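Local coordinates for endo-1,3-beta-glucanase, family GH16 (Zobellia galactanivorans, PDB 4BPZ), which probably hydrolyses internal beta-1,3 linkages in laminarin, a storage glucan of algae, through the family GH16 catalytic domain that this chain comprises, at residues I143-Q148 with M198-D203; E154-H159 with G175-T180; E99-L104 with E248-R253; A92-K97 with L191-S196. The protein carries 1 engineered substitution. All blocks are in the same frame, centred on the assembly; numbering follows the deposited sequence.

Contact 1 of 4, residues I143-Q148 with M198-D203; sequences IDILEQ and MKVFLD. With GLC (alpha-D-glucopyranose), chain C.
V200 presses both methyls onto the backbone of 143-148: CG1 lies 3.3 Å from I145 O, and CG2 lies 3.7 Å from D144 O. Its torsion sets the two branches, with CG1 anti to the backbone N (chi1 175°) and CG2 beside it. The rest of the direct contact is apolar. I143 CD1 meets M198 SD at 3.9 Å, the two side chains passing at a slant, while I145 CG2 sits 4.4 Å from V200 CG1. No hydrogen bond joins the segments directly; one water bridges them, donating to I145 O at 2.7 Å and to F201 O at 2.9 Å.

Sugar contacts belong to residues whose side chains do not meet 198-203. E147 OE1 accepts from GLC O6 at 2.8 Å and also from W111 NE1. D144, modelled in two conformers, brings its carboxylate to the same glucose, but the details of that bond are doubtful. N44 grips this glucose too.

Segment 143-148 carries the GH16 active-site signature, which starts at the engineered S142. I145 and L146 both face I114 in a classic beta bulge, so the strand turns a corner here. Its back packs on strand 197-202 of the facing layer of the jelly-roll sandwich. D144 O, buried under V200 CG2 without a polar partner, and the single water link imply a mainly hydrophobic backing for the sugar-binding strand.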
loop_
_atom_site.group_PDB
_atom_site.type_symbol
_atom_site.label_atom_id
_atom_site.label_comp_id
_atom_site.label_asym_id
_atom_site.label_seq_id
_atom_site.Cartn_x
_atom_site.Cartn_y
_atom_site.Cartn_z
ATOM N N ILE A 143 7.819 -4.247 -0.207
ATOM C CA ILE A 143 7.529 -4.564 1.165
ATOM C C ILE A 143 6.059 -4.335 1.458
ATOM O O ILE A 143 5.534 -3.226 1.237
ATOM C CB ILE A 143 8.303 -3.690 2.086
ATOM C CG1 ILE A 143 9.812 -3.763 1.783
ATOM C CG2 ILE A 143 8.059 -4.022 3.598
ATOM C CD1 ILE A 143 10.671 -2.774 2.510
ATOM N N ASP A 144 5.370 -5.363 1.954
ATOM C CA ASP A 144 3.994 -5.145 2.442
ATOM C C ASP A 144 4.187 -4.739 3.870
ATOM O O ASP A 144 4.934 -5.432 4.620
ATOM C CB ASP A 144 3.069 -6.412 2.113
ATOM C CG ASP A 144 2.979 -6.545 0.562
ATOM O OD1 ASP A 144 1.965 -5.708 0.018
ATOM O OD2 ASP A 144 3.200 -7.535 -0.012
ATOM N N ILE A 145 3.664 -3.600 4.283
ATOM C CA ILE A 145 3.534 -3.234 5.697
ATOM C C ILE A 145 2.207 -3.739 6.244
ATOM O O ILE A 145 2.142 -4.202 7.376
ATOM C CB ILE A 145 3.696 -1.729 5.841
ATOM C CG1 ILE A 145 5.038 -1.290 5.230
ATOM C CG2 ILE A 145 3.554 -1.357 7.314
ATOM C CD1 ILE A 145 5.249 0.214 5.275
ATOM N N LEU A 146 1.150 -3.685 5.451
ATOM C CA LEU A 146 -0.143 -4.226 5.855
ATOM C C LEU A 146 -0.864 -4.646 4.624
ATOM O O LEU A 146 -0.952 -3.904 3.623
ATOM C CB LEU A 146 -0.947 -3.075 6.529
ATOM C CG LEU A 146 -2.418 -3.330 6.935
ATOM C CD1 LEU A 146 -3.390 -3.132 5.829
ATOM C CD2 LEU A 146 -2.551 -4.669 7.739
ATOM N N GLU A 147 -1.428 -5.889 4.594
ATOM C CA GLU A 147 -2.532 -6.237 3.746
ATOM C C GLU A 147 -3.577 -6.950 4.587
ATOM O O GLU A 147 -3.247 -7.599 5.587
ATOM C CB GLU A 147 -2.128 -7.165 2.626
ATOM C CG GLU A 147 -1.058 -6.643 1.690
ATOM C CD GLU A 147 -0.691 -7.667 0.615
ATOM O OE1 GLU A 147 -1.413 -7.865 -0.373
ATOM O OE2 GLU A 147 0.357 -8.422 0.792
ATOM N N GLN A 148 -4.850 -6.837 4.186
ATOM C CA GLN A 148 -5.846 -7.790 4.661
ATOM C C GLN A 148 -6.523 -8.384 3.492
ATOM O O GLN A 148 -6.792 -7.676 2.497
ATOM C CB GLN A 148 -6.886 -7.147 5.594
ATOM C CG GLN A 148 -6.497 -6.885 7.007
ATOM C CD GLN A 148 -7.706 -6.814 7.887
ATOM O OE1 GLN A 148 -8.665 -6.019 7.657
ATOM N NE2 GLN A 148 -7.647 -7.531 8.958
ATOM N N MET A 198 14.644 -5.809 7.694
ATOM C CA MET A 198 13.317 -5.160 7.586
ATOM C C MET A 198 12.371 -5.831 8.542
ATOM O O MET A 198 12.221 -7.062 8.491
ATOM C CB MET A 198 12.823 -5.286 6.198
ATOM C CG MET A 198 13.662 -4.453 5.254
ATOM S SD MET A 198 13.695 -5.020 3.608
ATOM C CE MET A 198 14.515 -6.636 3.618
ATOM N N LYS A 199 11.749 -5.040 9.392
ATOM C CA LYS A 199 10.864 -5.543 10.429
ATOM C C LYS A 199 9.498 -4.892 10.234
ATOM O O LYS A 199 9.429 -3.662 10.140
ATOM C CB LYS A 199 11.361 -5.171 11.807
ATOM C CG LYS A 199 12.750 -5.711 12.152
ATOM C CD LYS A 199 13.213 -5.179 13.502
ATOM C CE LYS A 199 14.630 -5.527 13.848
ATOM N NZ LYS A 199 14.959 -5.103 15.211
ATOM N N VAL A 200 8.434 -5.692 10.163
ATOM C CA VAL A 200 7.055 -5.164 10.038
ATOM C C VAL A 200 6.338 -5.496 11.299
ATOM O O VAL A 200 6.342 -6.638 11.785
ATOM C CB VAL A 200 6.345 -5.742 8.813
ATOM C CG1 VAL A 200 4.908 -5.294 8.775
ATOM C CG2 VAL A 200 7.123 -5.387 7.568
ATOM N N PHE A 201 5.686 -4.471 11.879
ATOM C CA PHE A 201 4.968 -4.610 13.131
ATOM C C PHE A 201 3.507 -4.231 12.965
ATOM O O PHE A 201 3.122 -3.367 12.159
ATOM C CB PHE A 201 5.554 -3.593 14.154
ATOM C CG PHE A 201 6.953 -3.924 14.575
ATOM C CD1 PHE A 201 7.206 -4.682 15.714
ATOM C CD2 PHE A 201 8.018 -3.333 13.896
ATOM C CE1 PHE A 201 8.548 -4.930 16.106
ATOM C CE2 PHE A 201 9.338 -3.577 14.299
ATOM C CZ PHE A 201 9.561 -4.403 15.326
ATOM N N LEU A 202 2.682 -4.830 13.833
ATOM C CA LEU A 202 1.310 -4.399 14.120
ATOM C C LEU A 202 1.353 -3.952 15.555
ATOM O O LEU A 202 1.594 -4.791 16.452
ATOM C CB LEU A 202 0.329 -5.540 13.985
ATOM C CG LEU A 202 -1.094 -5.183 14.516
ATOM C CD1 LEU A 202 -1.679 -4.030 13.767
ATOM C CD2 LEU A 202 -2.006 -6.416 14.385
ATOM N N ASP A 203 1.230 -2.646 15.810
ATOM C CA ASP A 203 1.445 -2.094 17.132
ATOM C C ASP A 203 2.871 -2.583 17.584
ATOM O O ASP A 203 3.838 -2.287 16.911
ATOM C CB ASP A 203 0.260 -2.427 18.053
ATOM C CG ASP A 203 -1.014 -1.773 17.534
ATOM O OD1 ASP A 203 -0.969 -0.624 17.059
ATOM O OD2 ASP A 203 -2.053 -2.362 17.756
HETATM C C1 GLC C . 1.727 -7.207 -2.662
HETATM C C2 GLC C . 1.512 -7.862 -4.068
HETATM C C3 GLC C . 0.979 -6.760 -4.995
HETATM C C4 GLC C . -0.231 -6.148 -4.438
HETATM C C5 GLC C . 0.235 -5.462 -3.177
HETATM C C6 GLC C . -0.862 -4.737 -2.431
HETATM O O1 GLC C . 2.898 -6.422 -2.588
HETATM O O2 GLC C . 2.754 -8.381 -4.472
HETATM O O3 GLC C . 0.685 -7.359 -6.327
HETATM O O4 GLC C . -0.792 -5.213 -5.380
HETATM O O5 GLC C . 0.725 -6.481 -2.277
HETATM O O6 GLC C . -1.909 -5.615 -2.035
HETATM O O HOH W 1 1.495 -4.370 10.018
#

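Contact 2 of 4, residues E154-H159 with G175-T180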
loop_
_atom_site.group_PDB
_atom_site.type_symbol
_atom_site.label_atom_id
_atom_site.label_comp_id
_atom_site.label_asym_id
_atom_site.label_seq_id
_atom_site.Cartn_x
_atom_site.Cartn_y
_atom_site.Cartn_z
ATOM N N GLU A 154 -9.857 -10.787 10.667
ATOM C CA GLU A 154 -9.259 -10.960 11.995
ATOM C C GLU A 154 -7.739 -11.316 11.982
ATOM O O GLU A 154 -7.182 -11.645 12.996
ATOM C CB GLU A 154 -10.061 -12.063 12.742
ATOM C CG GLU A 154 -11.493 -11.644 13.084
ATOM C CD GLU A 154 -12.413 -11.366 11.916
ATOM O OE1 GLU A 154 -12.540 -12.276 11.046
ATOM O OE2 GLU A 154 -13.070 -10.270 11.940
ATOM N N SER A 155 -7.135 -11.183 10.783
ATOM C CA SER A 155 -5.713 -11.286 10.727
ATOM C C SER A 155 -5.168 -10.267 9.708
ATOM O O SER A 155 -5.850 -9.796 8.811
ATOM C CB SER A 155 -5.336 -12.748 10.415
ATOM O OG SER A 155 -4.388 -12.925 9.455
ATOM N N THR A 156 -3.924 -9.902 9.911
ATOM C CA THR A 156 -3.209 -9.031 8.977
ATOM C C THR A 156 -2.014 -9.791 8.411
ATOM O O THR A 156 -1.480 -10.718 9.040
ATOM C CB THR A 156 -2.742 -7.694 9.636
ATOM O OG1 THR A 156 -1.700 -7.912 10.553
ATOM C CG2 THR A 156 -3.880 -6.954 10.299
ATOM N N ILE A 157 -1.564 -9.271 7.289
ATOM C CA ILE A 157 -0.471 -9.847 6.553
ATOM C C ILE A 157 0.672 -8.896 6.414
ATOM O O ILE A 157 0.459 -7.649 6.236
ATOM C CB ILE A 157 -0.993 -10.076 5.117
ATOM C CG1 ILE A 157 -2.103 -11.175 5.097
ATOM C CG2 ILE A 157 0.141 -10.360 4.131
ATOM C CD1 ILE A 157 -2.975 -11.093 3.833
ATOM N N ALA A 158 1.899 -9.381 6.497
ATOM C CA ALA A 158 3.151 -8.596 6.161
ATOM C C ALA A 158 3.837 -9.548 5.220
ATOM O O ALA A 158 3.990 -10.676 5.452
ATOM C CB ALA A 158 4.054 -8.422 7.410
ATOM N N HIS A 159 4.334 -9.079 4.108
ATOM C CA HIS A 159 4.948 -9.936 3.093
ATOM C C HIS A 159 5.870 -9.293 2.071
ATOM O O HIS A 159 5.533 -8.293 1.508
ATOM C CB HIS A 159 3.881 -10.324 2.198
ATOM C CG HIS A 159 3.885 -11.720 1.940
ATOM N ND1 HIS A 159 4.421 -12.337 0.869
ATOM C CD2 HIS A 159 3.327 -12.707 2.725
ATOM C CE1 HIS A 159 4.168 -13.684 1.000
ATOM N NE2 HIS A 159 3.491 -13.886 2.079
ATOM N N GLY A 175 4.559 -13.223 6.986
ATOM C CA GLY A 175 3.806 -13.748 8.121
ATOM C C GLY A 175 2.453 -13.096 8.225
ATOM O O GLY A 175 2.081 -12.193 7.453
ATOM N N THR A 176 1.722 -13.524 9.224
ATOM C CA THR A 176 0.410 -12.950 9.549
ATOM C C THR A 176 0.310 -12.800 11.066
ATOM O O THR A 176 1.091 -13.421 11.834
ATOM C CB THR A 176 -0.824 -13.807 9.124
ATOM O OG1 THR A 176 -0.741 -15.028 9.862
ATOM C CG2 THR A 176 -0.807 -14.012 7.670
ATOM N N THR A 177 -0.627 -12.032 11.511
ATOM C CA THR A 177 -0.845 -11.882 12.920
ATOM C C THR A 177 -2.272 -11.624 13.213
ATOM O O THR A 177 -2.983 -11.031 12.426
ATOM C CB THR A 177 0.077 -10.770 13.505
ATOM O OG1 THR A 177 0.357 -11.045 14.865
ATOM C CG2 THR A 177 -0.448 -9.344 13.257
ATOM N N PRO A 178 -2.787 -12.055 14.365
ATOM C CA PRO A 178 -4.198 -11.782 14.685
ATOM C C PRO A 178 -4.414 -10.326 14.969
ATOM O O PRO A 178 -3.560 -9.592 15.529
ATOM C CB PRO A 178 -4.472 -12.641 15.950
ATOM C CG PRO A 178 -3.365 -13.499 16.142
ATOM C CD PRO A 178 -2.223 -13.083 15.264
ATOM N N ILE A 179 -5.581 -9.834 14.640
ATOM C CA ILE A 179 -5.974 -8.465 14.959
ATOM C C ILE A 179 -7.403 -8.432 15.431
ATOM O O ILE A 179 -8.234 -9.219 14.922
ATOM C CB ILE A 179 -5.798 -7.513 13.705
ATOM C CG1 ILE A 179 -5.988 -6.014 14.078
ATOM C CG2 ILE A 179 -6.645 -7.881 12.543
ATOM C CD1 ILE A 179 -5.509 -5.011 13.039
ATOM N N THR A 180 -7.689 -7.562 16.391
ATOM C CA THR A 180 -9.030 -7.339 16.926
ATOM C C THR A 180 -9.559 -5.974 16.547
ATOM O O THR A 180 -8.841 -4.980 16.653
ATOM C CB THR A 180 -8.994 -7.400 18.491
ATOM O OG1 THR A 180 -8.641 -8.737 18.792
ATOM C CG2 THR A 180 -10.331 -6.965 19.134
#
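T156 and T177 lie side by side and point the same way, with T156 OG1 3.3 Å from T177 CG2. T156 places OG1 between its backbone N and carbonyl carbon (chi1 71°), which turns CG2 toward I179. There the two side chains cross at about a right angle, and T156 CG2 touches I179 CG2 at 3.7 Å. On the other face of the strand pair, I157 CG1 and T176 CG2 meet obliquely at 4.0 Å, while T176 CB rests 3.2 Å from T156 O.

These residues form part of the antiparallel beta hairpin of strands 155-163 and 170-178, whose short axes run at 154°. T156 with T177 and A158 with G175 are its hydrogen-bonded pairs, each closed by two backbone bonds. Beyond P178 the ladder is extended by I179 N donating to E154 O at 2.9 Å; the donor stands 55° above the carbonyl plane.

The face bearing T156, A158 and T177 turns toward the opposing layer of the sandwich: T156 and T177 touch L202, and A158 touches V200. I179 reaches H187 and Y189. Along its other edge, strand 155-163 bonds to the strand carrying E147, and S155 O accepts from Q148 NE2.

Contact 3 of 4, residues E99-L104 with E248-R253. With CA (calcium ion), chain E.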
loop_
_atom_site.group_PDB
_atom_site.type_symbol
_atom_site.label_atom_id
_atom_site.label_comp_id
_atom_site.label_asym_id
_atom_site.label_seq_id
_atom_site.Cartn_x
_atom_site.Cartn_y
_atom_site.Cartn_z
ATOM N N GLU A 99 5.445 4.726 9.823
ATOM C CA GLU A 99 4.314 4.470 10.758
ATOM C C GLU A 99 3.055 4.951 10.116
ATOM O O GLU A 99 2.975 6.106 9.664
ATOM C CB GLU A 99 4.512 5.231 12.069
ATOM C CG GLU A 99 5.699 4.784 12.877
ATOM C CD GLU A 99 5.990 5.660 14.040
ATOM O OE1 GLU A 99 5.344 6.726 14.197
ATOM O OE2 GLU A 99 6.811 5.262 14.840
ATOM N N VAL A 100 2.029 4.105 10.026
ATOM C CA VAL A 100 0.731 4.492 9.459
ATOM C C VAL A 100 -0.327 4.080 10.456
ATOM O O VAL A 100 -0.481 2.880 10.764
ATOM C CB VAL A 100 0.482 3.819 8.073
ATOM C CG1 VAL A 100 -0.837 4.317 7.522
ATOM C CG2 VAL A 100 1.590 4.154 7.087
ATOM N N ARG A 101 -1.082 5.051 10.975
ATOM C CA ARG A 101 -2.140 4.735 11.948
ATOM C C ARG A 101 -3.471 4.731 11.178
ATOM O O ARG A 101 -3.794 5.719 10.482
ATOM C CB ARG A 101 -2.165 5.827 13.029
ATOM C CG ARG A 101 -3.233 5.555 14.091
ATOM C CD ARG A 101 -3.019 6.502 15.287
ATOM N NE ARG A 101 -3.902 6.116 16.381
ATOM C CZ ARG A 101 -4.955 6.810 16.774
ATOM N NH1 ARG A 101 -5.410 7.865 16.109
ATOM N NH2 ARG A 101 -5.687 6.364 17.793
ATOM N N ALA A 102 -4.220 3.627 11.222
ATOM C CA ALA A 102 -5.359 3.461 10.346
ATOM C C ALA A 102 -6.412 2.544 10.933
ATOM O O ALA A 102 -6.144 1.733 11.790
ATOM C CB ALA A 102 -4.867 2.808 8.999
ATOM N N LYS A 103 -7.616 2.677 10.347
ATOM C CA LYS A 103 -8.757 1.788 10.489
ATOM C C LYS A 103 -8.994 1.165 9.143
ATOM O O LYS A 103 -8.999 1.858 8.116
ATOM C CB LYS A 103 -10.015 2.532 10.938
ATOM C CG LYS A 103 -10.001 2.885 12.418
ATOM C CD LYS A 103 -11.269 3.678 12.789
ATOM C CE LYS A 103 -11.175 4.162 14.178
ATOM N NZ LYS A 103 -12.510 4.815 14.536
ATOM N N LEU A 104 -9.185 -0.164 9.114
ATOM C CA LEU A 104 -9.276 -0.931 7.869
ATOM C C LEU A 104 -10.724 -1.116 7.415
ATOM O O LEU A 104 -11.636 -1.134 8.281
ATOM C CB LEU A 104 -8.545 -2.294 7.997
ATOM C CG LEU A 104 -7.125 -2.190 8.493
ATOM C CD1 LEU A 104 -6.496 -3.565 8.487
ATOM C CD2 LEU A 104 -6.272 -1.208 7.743
ATOM N N GLU A 248 -9.376 4.262 6.486
ATOM C CA GLU A 248 -9.203 5.556 7.102
ATOM C C GLU A 248 -7.823 5.634 7.734
ATOM O O GLU A 248 -7.458 4.824 8.584
ATOM C CB GLU A 248 -10.271 5.764 8.171
ATOM C CG GLU A 248 -10.202 7.152 8.721
ATOM C CD GLU A 248 -11.245 7.486 9.764
ATOM O OE1 GLU A 248 -11.832 6.558 10.333
ATOM O OE2 GLU A 248 -11.454 8.675 10.030
ATOM N N ILE A 249 -7.059 6.639 7.315
ATOM C CA ILE A 249 -5.655 6.784 7.739
ATOM C C ILE A 249 -5.495 8.100 8.485
ATOM O O ILE A 249 -5.709 9.195 7.956
ATOM C CB ILE A 249 -4.737 6.707 6.466
ATOM C CG1 ILE A 249 -4.851 5.307 5.902
ATOM C CG2 ILE A 249 -3.326 7.061 6.871
ATOM C CD1 ILE A 249 -4.320 5.217 4.565
ATOM N N ASP A 250 -5.138 8.014 9.752
ATOM C CA ASP A 250 -4.924 9.209 10.596
ATOM C C ASP A 250 -3.648 9.939 10.218
ATOM O O ASP A 250 -3.599 11.170 10.155
ATOM C CB ASP A 250 -4.927 8.741 12.060
ATOM C CG ASP A 250 -4.831 9.895 13.029
ATOM O OD1 ASP A 250 -5.218 11.038 12.701
ATOM O OD2 ASP A 250 -4.355 9.623 14.161
ATOM N N TYR A 251 -2.563 9.199 9.951
ATOM C CA TYR A 251 -1.339 9.846 9.582
ATOM C C TYR A 251 -0.407 8.792 8.899
ATOM O O TYR A 251 -0.549 7.598 9.123
ATOM C CB TYR A 251 -0.554 10.440 10.793
ATOM C CG TYR A 251 -0.235 9.540 11.931
ATOM C CD1 TYR A 251 0.761 8.561 11.847
ATOM C CD2 TYR A 251 -0.926 9.666 13.160
ATOM C CE1 TYR A 251 1.127 7.781 12.930
ATOM C CE2 TYR A 251 -0.589 8.880 14.241
ATOM C CZ TYR A 251 0.434 7.953 14.158
ATOM O OH TYR A 251 0.702 7.168 15.225
ATOM N N VAL A 252 0.526 9.364 8.162
ATOM C CA VAL A 252 1.736 8.619 7.656
ATOM C C VAL A 252 2.919 9.394 8.179
ATOM O O VAL A 252 2.973 10.620 7.956
ATOM C CB VAL A 252 1.745 8.601 6.112
ATOM C CG1 VAL A 252 3.041 7.991 5.585
ATOM C CG2 VAL A 252 0.535 7.848 5.592
ATOM N N ARG A 253 3.868 8.716 8.818
ATOM C CA ARG A 253 5.106 9.368 9.267
ATOM C C ARG A 253 6.280 8.476 8.838
ATOM O O ARG A 253 6.228 7.265 9.005
ATOM C CB ARG A 253 5.122 9.540 10.783
ATOM C CG ARG A 253 4.025 10.461 11.333
ATOM C CD ARG A 253 3.908 10.377 12.811
ATOM N NE ARG A 253 2.816 11.230 13.263
ATOM C CZ ARG A 253 2.257 11.143 14.461
ATOM N NH1 ARG A 253 2.716 10.335 15.368
ATOM N NH2 ARG A 253 1.209 11.934 14.700
HETATM CA CA CA E . -4.584 12.956 11.456
HETATM O O HOH W 2 5.382 8.999 15.541
HETATM O O HOH W 3 3.018 6.033 15.373
HETATM O O HOH W 4 -12.522 7.312 12.834
HETATM O O HOH W 5 -2.674 13.104 12.891
#
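R101 and D250 form a salt bridge, NH1 to OD2 at 2.8 Å. D250 OD2 lies close to the guanidinium plane, but NH1 meets it from 45° above the carboxylate plane. The other carboxylate oxygen, D250 OD1, binds the calcium ion at 2.4 Å, as does D250 O. Water and atoms of E18, E20 and G62 complete the site.

Next to it the Y251 ring is held between two arginines. R101 CB sits over one face, 3.7 Å from the ring centroid, and R253 CZ lies over the centre of the opposite face. With CG between the backbone N and the carbonyl carbon (chi1 54°), the ring leans back across R101. R253 NH2 bridges to E18. Two waters donate to E99 OE1; one also meets Y251 OH, the other R253 NH1.

Beneath, the antiparallel strands shift register by one between R101 and A102. This beta bulge lets R101 O accept from D250 N at 2.8 Å while R101 N donates to Y251 O at 3.2 Å. V100, A102, I249 and V252 pack on the inner face.

Shared between calcium and guanidinium, the D250 carboxylate is probably polarised from both sides, which would tie the metal site to strand 96-103 through charge.

Contact 4 of 4, residues A92-K97 with L191-S196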
loop_
_atom_site.group_PDB
_atom_site.type_symbol
_atom_site.label_atom_id
_atom_site.label_comp_id
_atom_site.label_asym_id
_atom_site.label_seq_id
_atom_site.Cartn_x
_atom_site.Cartn_y
_atom_site.Cartn_z
ATOM N N ALA A 92 10.571 9.351 -2.045
ATOM C CA ALA A 92 11.233 8.076 -2.146
ATOM C C ALA A 92 12.370 8.047 -1.135
ATOM O O ALA A 92 13.031 9.106 -0.985
ATOM C CB ALA A 92 11.743 7.821 -3.571
ATOM N N PHE A 93 12.650 6.954 -0.495
ATOM C CA PHE A 93 13.589 6.928 0.619
ATOM C C PHE A 93 14.252 5.566 0.715
ATOM O O PHE A 93 13.637 4.556 0.297
ATOM C CB PHE A 93 12.909 7.312 1.938
ATOM C CG PHE A 93 11.831 6.374 2.319
ATOM C CD1 PHE A 93 10.590 6.353 1.652
ATOM C CD2 PHE A 93 12.021 5.407 3.313
ATOM C CE1 PHE A 93 9.578 5.464 1.929
ATOM C CE2 PHE A 93 10.945 4.488 3.613
ATOM C CZ PHE A 93 9.784 4.527 2.880
ATOM N N THR A 94 15.460 5.576 1.285
ATOM C CA THR A 94 16.201 4.338 1.552
ATOM C C THR A 94 16.469 4.235 2.998
ATOM O O THR A 94 17.167 5.089 3.573
ATOM C CB THR A 94 17.542 4.276 0.806
ATOM O OG1 THR A 94 17.239 4.555 -0.567
ATOM C CG2 THR A 94 18.184 2.908 0.938
ATOM N N TYR A 95 15.862 3.185 3.626
ATOM C CA TYR A 95 15.908 2.930 5.077
ATOM C C TYR A 95 15.004 3.888 5.804
ATOM O O TYR A 95 14.726 5.034 5.322
ATOM C CB TYR A 95 17.307 2.900 5.634
ATOM C CG TYR A 95 18.297 2.053 4.869
ATOM C CD1 TYR A 95 17.978 0.833 4.326
ATOM C CD2 TYR A 95 19.576 2.515 4.658
ATOM C CE1 TYR A 95 18.889 0.062 3.640
ATOM C CE2 TYR A 95 20.552 1.765 4.000
ATOM C CZ TYR A 95 20.177 0.517 3.467
ATOM O OH TYR A 95 21.121 -0.190 2.784
ATOM N N GLY A 96 14.501 3.475 6.934
ATOM C CA GLY A 96 13.726 4.346 7.796
ATOM C C GLY A 96 12.682 3.562 8.531
ATOM O O GLY A 96 12.536 2.335 8.445
ATOM N N LYS A 97 11.896 4.317 9.266
ATOM C CA LYS A 97 10.788 3.782 10.071
ATOM C C LYS A 97 9.526 4.430 9.518
ATOM O O LYS A 97 9.393 5.667 9.542
ATOM C CB LYS A 97 10.982 4.108 11.531
ATOM C CG LYS A 97 9.862 3.592 12.411
ATOM C CD LYS A 97 10.160 3.755 13.901
ATOM C CE LYS A 97 10.148 5.188 14.317
ATOM N NZ LYS A 97 10.665 5.395 15.701
ATOM N N LEU A 191 6.965 -0.228 9.676
ATOM C CA LEU A 191 8.145 -0.857 9.105
ATOM C C LEU A 191 9.364 -0.251 9.710
ATOM O O LEU A 191 9.433 1.006 9.759
ATOM C CB LEU A 191 8.151 -0.629 7.570
ATOM C CG LEU A 191 9.456 -0.939 6.826
ATOM C CD1 LEU A 191 9.796 -2.443 6.867
ATOM C CD2 LEU A 191 9.376 -0.421 5.400
ATOM N N GLU A 192 10.355 -1.029 10.117
ATOM C CA GLU A 192 11.698 -0.503 10.443
ATOM C C GLU A 192 12.643 -1.195 9.453
ATOM O O GLU A 192 12.793 -2.412 9.454
ATOM C CB GLU A 192 12.058 -0.899 11.875
ATOM C CG GLU A 192 11.194 -0.200 12.867
ATOM C CD GLU A 192 11.265 -0.701 14.260
ATOM O OE1 GLU A 192 12.243 -1.438 14.598
ATOM O OE2 GLU A 192 10.351 -0.382 15.047
ATOM N N TRP A 193 13.309 -0.384 8.664
ATOM C CA TRP A 193 14.104 -0.835 7.569
ATOM C C TRP A 193 15.494 -0.233 7.662
ATOM O O TRP A 193 15.650 0.992 7.687
ATOM C CB TRP A 193 13.421 -0.377 6.284
ATOM C CG TRP A 193 14.131 -0.574 4.984
ATOM C CD1 TRP A 193 15.117 -1.518 4.632
ATOM C CD2 TRP A 193 13.867 0.170 3.794
ATOM N NE1 TRP A 193 15.477 -1.341 3.351
ATOM C CE2 TRP A 193 14.753 -0.335 2.783
ATOM C CE3 TRP A 193 12.990 1.249 3.460
ATOM C CZ2 TRP A 193 14.775 0.227 1.513
ATOM C CZ3 TRP A 193 13.029 1.776 2.190
ATOM C CH2 TRP A 193 13.943 1.276 1.223
ATOM N N ASN A 194 16.522 -1.093 7.676
ATOM C CA ASN A 194 17.917 -0.586 7.604
ATOM C C ASN A 194 18.730 -1.570 6.848
ATOM O O ASN A 194 18.195 -2.514 6.206
ATOM C CB ASN A 194 18.445 -0.218 8.997
ATOM C CG ASN A 194 18.471 -1.405 9.929
ATOM O OD1 ASN A 194 18.538 -2.576 9.486
ATOM N ND2 ASN A 194 18.468 -1.129 11.258
ATOM N N ALA A 195 20.034 -1.327 6.762
ATOM C CA ALA A 195 20.917 -2.214 5.973
ATOM C C ALA A 195 20.932 -3.643 6.532
ATOM O O ALA A 195 21.338 -4.581 5.864
ATOM C CB ALA A 195 22.332 -1.672 5.898
ATOM N N SER A 196 20.585 -3.807 7.819
ATOM C CA SER A 196 20.596 -5.119 8.515
ATOM C C SER A 196 19.308 -5.940 8.291
ATOM O O SER A 196 19.396 -7.136 8.108
ATOM C CB SER A 196 20.834 -4.858 10.020
ATOM O OG SER A 196 22.121 -4.259 10.189
#
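F93, Y95 and W193 form an aromatic cluster at the turn between strands 82-93 and 96-103, with the indole of W193 in the middle. W193 directs its edge at the face of F93 in an offset edge-to-face pair, centroids 5.6 Å apart and planes at 69°. Y95 comes in edge-on over the five-membered ring of W193, with planes at 82° and Y95 CD1 3.5 Å from W193 NE1. The backbone also lies on the indole: Y95 N is 3.3 Å above its plane. W193 CG, anti to its backbone N (chi1 173°), carries the ring beneath this turn, where NE1 donates to Y218 O.

Here strand 96-103 begins pairing antiparallel with 187-193 in the sandwich. G96 N donates to W193 O at 2.8 Å, on a lone pair, and G96 O accepts from W193 N. On the opposite face from the indole, K97 and E192 run side by side with their CG atoms 4.0 Å apart. Their polar ends go elsewhere, K97 NZ to F10 O and G7 O, E192 OE2 to H6 ND1, both G7 and H6 being tag residues.

A195 N stands 3.6 Å above one face of the Y95 ring, toward its rim, and T94 CG2 lies over the other; Y95 OH bonds N219. Past W193 the chain enters an Asx turn, in which N194 OD1 accepts from S196 N at 2.9 Å.

From the N terminus, contact 4 opens first at 92-97, and contact 3 follows directly on the same strand, 96-103. Contact 1 then starts at 143-148. Contact 2 opens and closes next (154-159 to 175-180), the shortest loop, lying within all three others. Contact 4 closes at 191-196, contact 1 at 198-203 and contact 3 at 248-253. Contact 1 therefore sits wholly inside contact 3, whereas contact 4 crosses both. Strands 187-193 and 197-202, neighbours in one layer, link contacts 4 and 1; strand 155-163, beside strand 142-144 and bonded to 146-147, links contacts 1 and 2. Strand 96-103 lies between 187-193 and the calcium-binding C-terminal strand 244-255.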